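PDB 6EF6: aminoglycoside phosphotransferase from Mycobacterium smegmatis, which acts as an (S)-1-amino-2-propanol kinase of the aminoacetone utilization microcompartment, transferring a phosphate group to this amino alcohol. Local coordinates for residues I30-D39 and A105-P116; Y75-E84 and A168-D176. All blocks are in the same frame, centred on the assembly; numbering follows the deposited sequence.

Both contacts belong to the kinase-like fold of the phosphotransferase family, and their centres lie about 20 Å apart. Interaction 1 sits at the outer side of the N-terminal lobe, where helix 28-35 meets strand 112-114, the edge of the five-stranded antiparallel sheet. Interaction 2 joins the start of helix 78-94 to the loop between helices 147-163 and 177-180, nearer the centre of the chain and the bound ligands. Their segments alternate along the sequence: 30-39, 75-84, 105-116, 168-176. The two contacts touch where V111 packs on I81 and E82, so helix 78-94 bridges the edge of the sheet and the loop that follows helix 147-163.

Interaction 1 (I30-D39 and A105-P116); sequences IAQQALTHYD and ARDGRRVVTVDP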
loop_
_atom_site.group_PDB
_atom_site.type_symbol
_atom_site.label_atom_id
_atom_site.label_comp_id
_atom_site.label_asym_id
_atom_site.label_seq_id
_atom_site.Cartn_x
_atom_site.Cartn_y
_atom_site.Cartn_z
ATOM N N ILE A 30 -0.150 18.100 16.212
ATOM C CA ILE A 30 1.126 17.912 15.531
ATOM C C ILE A 30 1.092 18.587 14.173
ATOM O O ILE A 30 2.058 19.244 13.764
ATOM C CB ILE A 30 1.487 16.418 15.434
ATOM C CG1 ILE A 30 1.831 15.894 16.826
ATOM C CG2 ILE A 30 2.680 16.199 14.494
ATOM C CD1 ILE A 30 1.419 14.481 17.038
ATOM N N ALA A 31 -0.012 18.435 13.445
ATOM C CA ALA A 31 -0.133 19.099 12.159
ATOM C C ALA A 31 -0.019 20.607 12.306
ATOM O O ALA A 31 0.659 21.262 11.506
ATOM C CB ALA A 31 -1.437 18.693 11.474
ATOM N N GLN A 32 -0.635 21.171 13.345
ATOM C CA GLN A 32 -0.547 22.610 13.564
ATOM C C GLN A 32 0.872 23.027 13.906
ATOM O O GLN A 32 1.377 24.026 13.382
ATOM C CB GLN A 32 -1.484 23.017 14.703
ATOM C CG GLN A 32 -2.905 23.223 14.281
ATOM C CD GLN A 32 -3.744 23.777 15.421
ATOM O OE1 GLN A 32 -3.881 24.989 15.575
ATOM N NE2 GLN A 32 -4.291 22.888 16.237
ATOM N N GLN A 33 1.529 22.288 14.809
ATOM C CA GLN A 33 2.933 22.575 15.091
ATOM C C GLN A 33 3.740 22.593 13.811
ATOM O O GLN A 33 4.623 23.443 13.632
ATOM C CB GLN A 33 3.526 21.525 16.026
ATOM C CG GLN A 33 2.970 21.523 17.443
ATOM C CD GLN A 33 3.654 20.486 18.312
ATOM O OE1 GLN A 33 4.877 20.502 18.467
ATOM N NE2 GLN A 33 2.875 19.562 18.864
ATOM N N ALA A 34 3.486 21.628 12.925
ATOM C CA ALA A 34 4.291 21.506 11.718
ATOM C C ALA A 34 4.110 22.696 10.791
ATOM O O ALA A 34 5.034 23.041 10.043
ATOM C CB ALA A 34 3.949 20.203 10.981
ATOM N N LEU A 35 2.933 23.312 10.794
ATOM C CA LEU A 35 2.685 24.450 9.912
ATOM C C LEU A 35 3.697 25.560 10.113
ATOM O O LEU A 35 4.008 26.290 9.166
ATOM C CB LEU A 35 1.265 24.980 10.099
ATOM C CG LEU A 35 0.161 24.045 9.590
ATOM C CD1 LEU A 35 -1.193 24.676 9.848
ATOM C CD2 LEU A 35 0.328 23.720 8.111
ATOM N N THR A 36 4.217 25.732 11.322
ATOM C CA THR A 36 5.136 26.846 11.504
ATOM C C THR A 36 6.416 26.654 10.701
ATOM O O THR A 36 7.166 27.625 10.526
ATOM C CB THR A 36 5.470 27.073 12.980
ATOM O OG1 THR A 36 6.238 25.971 13.460
ATOM C CG2 THR A 36 4.217 27.174 13.793
ATOM N N HIS A 37 6.691 25.439 10.230
ATOM C CA HIS A 37 7.914 25.165 9.473
ATOM C C HIS A 37 7.758 25.376 7.975
ATOM O O HIS A 37 8.723 25.201 7.235
ATOM C CB HIS A 37 8.404 23.750 9.772
ATOM C CG HIS A 37 8.864 23.595 11.177
ATOM N ND1 HIS A 37 7.993 23.341 12.215
ATOM C CD2 HIS A 37 10.088 23.732 11.736
ATOM C CE1 HIS A 37 8.668 23.304 13.349
ATOM N NE2 HIS A 37 9.940 23.548 13.089
ATOM N N TYR A 38 6.596 25.792 7.521
ATOM C CA TYR A 38 6.299 25.976 6.117
ATOM C C TYR A 38 5.783 27.389 5.896
ATOM O O TYR A 38 5.358 28.078 6.829
ATOM C CB TYR A 38 5.265 24.938 5.660
ATOM C CG TYR A 38 5.777 23.512 5.797
ATOM C CD1 TYR A 38 6.578 22.929 4.799
ATOM C CD2 TYR A 38 5.454 22.731 6.896
ATOM C CE1 TYR A 38 7.033 21.625 4.904
ATOM C CE2 TYR A 38 5.899 21.412 7.000
ATOM C CZ TYR A 38 6.677 20.859 5.988
ATOM O OH TYR A 38 7.109 19.563 6.081
ATOM N N ASP A 39 5.841 27.817 4.637
ATOM C CA ASP A 39 5.441 29.167 4.289
ATOM C C ASP A 39 3.940 29.363 4.329
ATOM O O ASP A 39 3.484 30.508 4.417
ATOM C CB ASP A 39 6.029 29.559 2.941
ATOM C CG ASP A 39 7.498 29.897 3.044
ATOM O OD1 ASP A 39 7.891 30.507 4.066
ATOM O OD2 ASP A 39 8.262 29.540 2.131
ATOM N N ALA A 105 10.399 22.353 3.722
ATOM C CA ALA A 105 10.186 23.265 4.836
ATOM C C ALA A 105 11.000 24.535 4.620
ATOM O O ALA A 105 11.757 24.664 3.642
ATOM C CB ALA A 105 10.587 22.605 6.149
ATOM N N ARG A 106 10.880 25.475 5.570
ATOM C CA ARG A 106 11.498 26.782 5.386
ATOM C C ARG A 106 13.017 26.731 5.436
ATOM O O ARG A 106 13.665 27.702 5.033
ATOM C CB ARG A 106 11.011 27.757 6.460
ATOM C CG ARG A 106 9.581 28.144 6.299
ATOM C CD ARG A 106 9.009 28.691 7.620
ATOM N NE ARG A 106 9.814 29.765 8.225
ATOM C CZ ARG A 106 9.817 31.026 7.802
ATOM N NH1 ARG A 106 9.112 31.359 6.736
ATOM N NH2 ARG A 106 10.551 31.945 8.407
ATOM N N ASP A 107 13.587 25.639 5.941
ATOM C CA ASP A 107 15.025 25.435 5.971
ATOM C C ASP A 107 15.477 24.456 4.902
ATOM O O ASP A 107 16.654 24.078 4.876
ATOM C CB ASP A 107 15.473 24.916 7.339
ATOM C CG ASP A 107 14.858 23.562 7.690
ATOM O OD1 ASP A 107 14.004 23.086 6.946
ATOM O OD2 ASP A 107 15.243 23.006 8.751
ATOM N N GLY A 108 14.576 24.073 4.020
ATOM C CA GLY A 108 14.921 23.251 2.878
ATOM C C GLY A 108 14.785 21.769 3.099
ATOM O O GLY A 108 14.986 20.997 2.154
ATOM N N ARG A 109 14.459 21.324 4.292
ATOM C CA ARG A 109 14.421 19.894 4.523
ATOM C C ARG A 109 13.081 19.312 4.110
ATOM O O ARG A 109 12.057 19.998 4.073
ATOM C CB ARG A 109 14.775 19.599 5.969
ATOM C CG ARG A 109 16.250 20.016 6.208
ATOM C CD ARG A 109 16.713 19.940 7.646
ATOM N NE ARG A 109 16.099 18.821 8.355
ATOM C CZ ARG A 109 15.116 18.930 9.247
ATOM N NH1 ARG A 109 14.633 17.839 9.827
ATOM N NH2 ARG A 109 14.618 20.118 9.575
ATOM N N ARG A 110 13.106 18.034 3.766
ATOM C CA ARG A 110 11.911 17.373 3.270
ATOM C C ARG A 110 11.080 16.748 4.374
ATOM O O ARG A 110 9.863 16.643 4.228
ATOM C CB ARG A 110 12.313 16.287 2.278
ATOM C CG ARG A 110 13.008 16.850 1.064
ATOM C CD ARG A 110 13.387 15.790 0.007
ATOM N NE ARG A 110 14.278 14.792 0.560
ATOM C CZ ARG A 110 14.628 13.683 -0.106
ATOM N NH1 ARG A 110 14.216 13.503 -1.348
ATOM N NH2 ARG A 110 15.409 12.791 0.480
ATOM N N VAL A 111 11.707 16.271 5.439
ATOM C CA VAL A 111 11.006 15.647 6.559
ATOM C C VAL A 111 11.149 16.552 7.772
ATOM O O VAL A 111 12.265 16.786 8.246
ATOM C CB VAL A 111 11.568 14.257 6.864
ATOM C CG1 VAL A 111 10.719 13.591 7.970
ATOM C CG2 VAL A 111 11.593 13.423 5.566
ATOM N N VAL A 112 10.020 17.037 8.289
ATOM C CA VAL A 112 9.993 17.862 9.499
ATOM C C VAL A 112 9.655 16.953 10.667
ATOM O O VAL A 112 8.621 16.283 10.645
ATOM C CB VAL A 112 8.948 18.985 9.384
ATOM C CG1 VAL A 112 8.774 19.703 10.712
ATOM C CG2 VAL A 112 9.354 19.968 8.296
ATOM N N THR A 113 10.484 16.972 11.708
ATOM C CA THR A 113 10.226 16.212 12.923
ATOM C C THR A 113 9.808 17.182 14.005
ATOM O O THR A 113 10.525 18.151 14.269
ATOM C CB THR A 113 11.479 15.458 13.373
ATOM O OG1 THR A 113 11.873 14.536 12.353
ATOM C CG2 THR A 113 11.216 14.683 14.661
ATOM N N VAL A 114 8.655 16.933 14.628
ATOM C CA VAL A 114 8.230 17.816 15.706
ATOM C C VAL A 114 8.060 17.015 16.984
ATOM O O VAL A 114 7.630 15.859 16.985
ATOM C CB VAL A 114 6.985 18.681 15.407
ATOM C CG1 VAL A 114 7.173 19.465 14.097
ATOM C CG2 VAL A 114 5.757 17.845 15.363
ATOM N N ASP A 115 8.385 17.674 18.085
ATOM C CA ASP A 115 8.455 17.057 19.395
ATOM C C ASP A 115 7.426 17.727 20.288
ATOM O O ASP A 115 7.580 18.919 20.605
ATOM C CB ASP A 115 9.851 17.296 19.976
ATOM C CG ASP A 115 10.208 16.312 21.078
ATOM O OD1 ASP A 115 9.277 15.758 21.707
ATOM O OD2 ASP A 115 11.422 16.097 21.316
ATOM N N PRO A 116 6.373 17.045 20.702
ATOM C CA PRO A 116 5.647 17.502 21.899
ATOM C C PRO A 116 6.255 16.925 23.172
ATOM O O PRO A 116 7.322 16.305 23.121
ATOM C CB PRO A 116 4.222 16.991 21.670
ATOM C CG PRO A 116 4.314 16.008 20.484
ATOM C CD PRO A 116 5.760 15.855 20.111
HETATM O O HOH W 1 7.988 18.403 3.797
#
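The carbonyl oxygen of H37 receives the backbone amide of R106, with N to O at 2.7 Å. R106 also lays its aliphatic chain against this carbonyl, CG at 3.2 Å from H37 O, before bending at chi3 (52°). The bend carries NH1 to D39 OD1 at 3.1 Å, a salt bridge whose hydrogen bond is weak, with the carboxylate and guanidinium planes almost perpendicular.

Next to this link CE1 of the Y38 ring comes to A105 CA and CB, and the hydroxyl end reaches V112, where OH comes to 3.2 Å from CG2. The hydroxyl donates to a water 2.7 Å from Y38 OH, and that water in turn donates to R110 O, tying the tyrosine to the loop before the strand. H128, on the neighbouring strand, meets the Y38 ring edge-to-face.

Helix 28-35 and the turn after it pack on one side of the five-stranded antiparallel sheet of the N-terminal kinase-like lobe, at its outermost strand, 112-114. The helix runs at 124° to that strand, with V112 and V114 both facing it. The methyls of V112 are divided between two rings: CG2 goes to Y38, while CG1 lies over one face of the H37 imidazole, off centre, in a CH-pi contact.

V114 is shared in a similar way. Its chi1 of -53° sets CG1 anti to the carbonyl carbon and CG2 between that carbon and the backbone N, which parts the methyls: CG1 approaches H37 CE1, whereas CG2 meets I30 CG2 at 3.6 Å, over a patch that R124 and V126 of the adjacent strand extend. At the C-terminal end of 105-116, P116 is crossed at about a right angle by the extended Q33 side chain, bringing amide NE2 to 4.0 Å from P116 CB.

Interaction 2 (Y75-E84 and A168-D176); sequences YHQPHEIESE and AGFGRFSWD
Near the cleft between the two lobes of this kinase-like fold, where benzoate is bound, the first turns of helix 78-94 are fastened to the loop 168-176 through R172. Its side chain, bent at chi2 (-70°) and chi3 (-60°), brings NH1 to E80 O at 2.9 Å. The oxygen lies in the guanidinium plane, yet the donor stands above the carbonyl plane, on the face opposite that used by the helical amide of E84. NH1 also donates to a water that bridges to E84 OE1, while E84 itself pairs with R69 of the benzoate pocket. One turn after E80, S83 OG accepts the amide of G171 at 3.0 Å, and S83 CB rests over a face of the F170 ring.

H76, Y75 and F173 form an aromatic cluster beside the arginine. F173 meets the face of Y75 in an offset edge-to-face pair, planes 81° apart, and its CE2 reaches H76 CE1 at 3.6 Å. Y75 CD2 lies over one face of the imidazole and R172 NH1 over the other, both toward the rim.

C256 O and D254 O take R172 NE and NH2, so all three guanidinium nitrogens are engaged and its rotation is fixed. H76, bonded through NE2 to D254 O and weakly through ND1 to E80 OE2, has an acceptor at each nitrogen, an arrangement that would suit a protonated imidazole despite the adjacent arginine.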
loop_
_atom_site.group_PDB
_atom_site.type_symbol
_atom_site.label_atom_id
_atom_site.label_comp_id
_atom_site.label_asym_id
_atom_site.label_seq_id
_atom_site.Cartn_x
_atom_site.Cartn_y
_atom_site.Cartn_z
ATOM N N TYR A 75 6.621 3.713 13.228
ATOM C CA TYR A 75 6.635 2.855 12.040
ATOM C C TYR A 75 7.913 3.026 11.233
ATOM O O TYR A 75 8.486 2.029 10.780
ATOM C CB TYR A 75 5.410 3.125 11.171
ATOM C CG TYR A 75 5.029 2.039 10.150
ATOM C CD1 TYR A 75 4.703 0.739 10.563
ATOM C CD2 TYR A 75 4.908 2.354 8.816
ATOM C CE1 TYR A 75 4.307 -0.238 9.638
ATOM C CE2 TYR A 75 4.517 1.361 7.863
ATOM C CZ TYR A 75 4.225 0.102 8.299
ATOM O OH TYR A 75 3.805 -0.876 7.409
ATOM N N HIS A 76 8.384 4.267 11.032
ATOM C CA HIS A 76 9.615 4.493 10.289
ATOM C C HIS A 76 10.547 5.406 11.064
ATOM O O HIS A 76 10.104 6.259 11.838
ATOM C CB HIS A 76 9.350 5.224 8.976
ATOM C CG HIS A 76 8.578 4.431 7.972
ATOM N ND1 HIS A 76 8.979 3.190 7.531
ATOM C CD2 HIS A 76 7.457 4.743 7.281
ATOM C CE1 HIS A 76 8.102 2.751 6.635
ATOM N NE2 HIS A 76 7.175 3.675 6.468
ATOM N N GLN A 77 11.840 5.252 10.780
ATOM C CA GLN A 77 12.854 6.238 11.106
ATOM C C GLN A 77 12.948 7.273 9.998
ATOM O O GLN A 77 12.561 7.020 8.854
ATOM C CB GLN A 77 14.210 5.555 11.245
ATOM C CG GLN A 77 14.262 4.486 12.317
ATOM C CD GLN A 77 13.851 5.010 13.677
ATOM O OE1 GLN A 77 12.818 4.617 14.227
ATOM N NE2 GLN A 77 14.659 5.906 14.228
ATOM N N PRO A 78 13.515 8.442 10.268
ATOM C CA PRO A 78 13.513 9.484 9.226
ATOM C C PRO A 78 14.280 9.112 7.971
ATOM O O PRO A 78 13.845 9.478 6.884
ATOM C CB PRO A 78 14.098 10.718 9.925
ATOM C CG PRO A 78 14.017 10.437 11.361
ATOM C CD PRO A 78 14.044 8.943 11.555
ATOM N N HIS A 79 15.395 8.398 8.075
ATOM C CA HIS A 79 16.141 8.036 6.875
ATOM C C HIS A 79 15.329 7.137 5.959
ATOM O O HIS A 79 15.475 7.202 4.734
ATOM C CB HIS A 79 17.479 7.392 7.258
ATOM C CG HIS A 79 17.373 5.951 7.662
ATOM N ND1 HIS A 79 17.156 5.554 8.966
ATOM C CD2 HIS A 79 17.464 4.812 6.933
ATOM C CE1 HIS A 79 17.113 4.235 9.020
ATOM N NE2 HIS A 79 17.295 3.761 7.800
ATOM N N GLU A 80 14.453 6.300 6.532
ATOM C CA GLU A 80 13.568 5.463 5.725
ATOM C C GLU A 80 12.576 6.314 4.955
ATOM O O GLU A 80 12.324 6.068 3.780
ATOM C CB GLU A 80 12.793 4.515 6.628
ATOM C CG GLU A 80 13.577 3.469 7.371
ATOM C CD GLU A 80 12.661 2.721 8.341
ATOM O OE1 GLU A 80 12.595 3.129 9.515
ATOM O OE2 GLU A 80 11.955 1.768 7.914
ATOM N N ILE A 81 12.008 7.332 5.606
ATOM C CA ILE A 81 11.095 8.241 4.919
ATOM C C ILE A 81 11.834 8.980 3.813
ATOM O O ILE A 81 11.338 9.098 2.689
ATOM C CB ILE A 81 10.418 9.198 5.924
ATOM C CG1 ILE A 81 9.645 8.421 7.020
ATOM C CG2 ILE A 81 9.487 10.153 5.179
ATOM C CD1 ILE A 81 9.069 9.284 8.179
ATOM N N GLU A 82 13.057 9.431 4.100
ATOM C CA GLU A 82 13.866 10.077 3.067
ATOM C C GLU A 82 14.071 9.171 1.856
ATOM O O GLU A 82 14.048 9.651 0.723
ATOM C CB GLU A 82 15.207 10.514 3.628
ATOM C CG GLU A 82 15.073 11.653 4.630
ATOM C CD GLU A 82 16.369 11.933 5.360
ATOM O OE1 GLU A 82 17.334 11.156 5.194
ATOM O OE2 GLU A 82 16.415 12.930 6.108
ATOM N N SER A 83 14.249 7.861 2.068
ATOM C CA SER A 83 14.379 6.925 0.960
ATOM C C SER A 83 13.106 6.844 0.118
ATOM O O SER A 83 13.179 6.748 -1.114
ATOM C CB SER A 83 14.816 5.559 1.485
ATOM O OG SER A 83 16.168 5.623 1.936
ATOM N N GLU A 84 11.920 6.842 0.751
ATOM C CA GLU A 84 10.672 6.912 -0.006
ATOM C C GLU A 84 10.697 8.148 -0.882
ATOM O O GLU A 84 10.360 8.091 -2.066
ATOM C CB GLU A 84 9.479 6.999 0.957
ATOM C CG GLU A 84 8.128 7.268 0.244
ATOM C CD GLU A 84 7.064 7.932 1.138
ATOM O OE1 GLU A 84 7.315 8.126 2.345
ATOM O OE2 GLU A 84 5.976 8.251 0.605
ATOM N N ALA A 168 23.209 5.731 -2.765
ATOM C CA ALA A 168 23.960 5.248 -1.636
ATOM C C ALA A 168 23.169 5.566 -0.378
ATOM O O ALA A 168 22.595 6.654 -0.240
ATOM C CB ALA A 168 25.342 5.897 -1.571
ATOM N N GLY A 169 23.157 4.618 0.511
ATOM C CA GLY A 169 22.452 4.739 1.768
ATOM C C GLY A 169 20.954 4.523 1.709
ATOM O O GLY A 169 20.307 4.639 2.743
ATOM N N PHE A 170 20.390 4.189 0.552
ATOM C CA PHE A 170 18.965 3.873 0.477
ATOM C C PHE A 170 18.629 2.774 1.472
ATOM O O PHE A 170 19.349 1.785 1.597
ATOM C CB PHE A 170 18.641 3.356 -0.918
ATOM C CG PHE A 170 17.173 3.163 -1.176
ATOM C CD1 PHE A 170 16.445 4.207 -1.687
ATOM C CD2 PHE A 170 16.559 1.940 -0.995
ATOM C CE1 PHE A 170 15.098 4.071 -1.928
ATOM C CE2 PHE A 170 15.204 1.793 -1.269
ATOM C CZ PHE A 170 14.505 2.862 -1.758
ATOM N N GLY A 171 17.507 2.933 2.172
ATOM C CA GLY A 171 17.081 1.966 3.150
ATOM C C GLY A 171 15.575 1.894 3.248
ATOM O O GLY A 171 14.942 2.903 3.579
ATOM N N ARG A 172 15.014 0.730 2.944
ATOM C CA ARG A 172 13.600 0.495 3.200
ATOM C C ARG A 172 13.433 -0.930 3.712
ATOM O O ARG A 172 14.260 -1.795 3.435
ATOM C CB ARG A 172 12.705 0.645 1.963
ATOM C CG ARG A 172 12.665 2.042 1.389
ATOM C CD ARG A 172 11.914 3.027 2.282
ATOM N NE ARG A 172 10.528 2.624 2.491
ATOM C CZ ARG A 172 9.610 3.318 3.144
ATOM N NH1 ARG A 172 9.896 4.473 3.715
ATOM N NH2 ARG A 172 8.399 2.872 3.209
ATOM N N PHE A 173 12.369 -1.166 4.459
ATOM C CA PHE A 173 12.075 -2.492 4.983
ATOM C C PHE A 173 11.591 -3.439 3.891
ATOM O O PHE A 173 11.462 -3.072 2.713
ATOM C CB PHE A 173 11.155 -2.412 6.208
ATOM C CG PHE A 173 9.785 -1.764 5.990
ATOM C CD1 PHE A 173 9.206 -1.590 4.735
ATOM C CD2 PHE A 173 9.052 -1.329 7.093
ATOM C CE1 PHE A 173 7.964 -1.012 4.601
ATOM C CE2 PHE A 173 7.770 -0.773 6.929
ATOM C CZ PHE A 173 7.246 -0.617 5.707
ATOM N N SER A 174 11.400 -4.701 4.274
ATOM C CA SER A 174 11.081 -5.781 3.340
ATOM C C SER A 174 9.738 -6.435 3.649
ATOM O O SER A 174 9.341 -6.561 4.827
ATOM C CB SER A 174 12.136 -6.879 3.376
ATOM O OG SER A 174 13.390 -6.342 2.955
ATOM N N TRP A 175 9.057 -6.845 2.582
ATOM C CA TRP A 175 7.838 -7.622 2.655
ATOM C C TRP A 175 8.208 -9.020 2.193
ATOM O O TRP A 175 7.612 -9.555 1.268
ATOM C CB TRP A 175 6.724 -7.002 1.808
ATOM C CG TRP A 175 6.333 -5.660 2.300
ATOM C CD1 TRP A 175 6.684 -4.415 1.777
ATOM C CD2 TRP A 175 5.492 -5.368 3.436
ATOM N NE1 TRP A 175 6.143 -3.416 2.530
ATOM C CE2 TRP A 175 5.425 -3.954 3.558
ATOM C CE3 TRP A 175 4.813 -6.159 4.389
ATOM C CZ2 TRP A 175 4.702 -3.335 4.547
ATOM C CZ3 TRP A 175 4.114 -5.519 5.406
ATOM C CH2 TRP A 175 4.039 -4.127 5.460
ATOM N N ASP A 176 9.189 -9.612 2.864
ATOM C CA ASP A 176 9.593 -10.991 2.614
ATOM C C ASP A 176 8.827 -11.937 3.518
ATOM O O ASP A 176 7.960 -11.505 4.270
ATOM C CB ASP A 176 11.109 -11.139 2.756
ATOM C CG ASP A 176 11.658 -10.696 4.106
ATOM O OD1 ASP A 176 10.869 -10.347 4.976
ATOM O OD2 ASP A 176 12.892 -10.743 4.261
HETATM O O HOH W 2 11.153 1.282 5.536
HETATM O O HOH W 3 7.855 6.333 4.207
#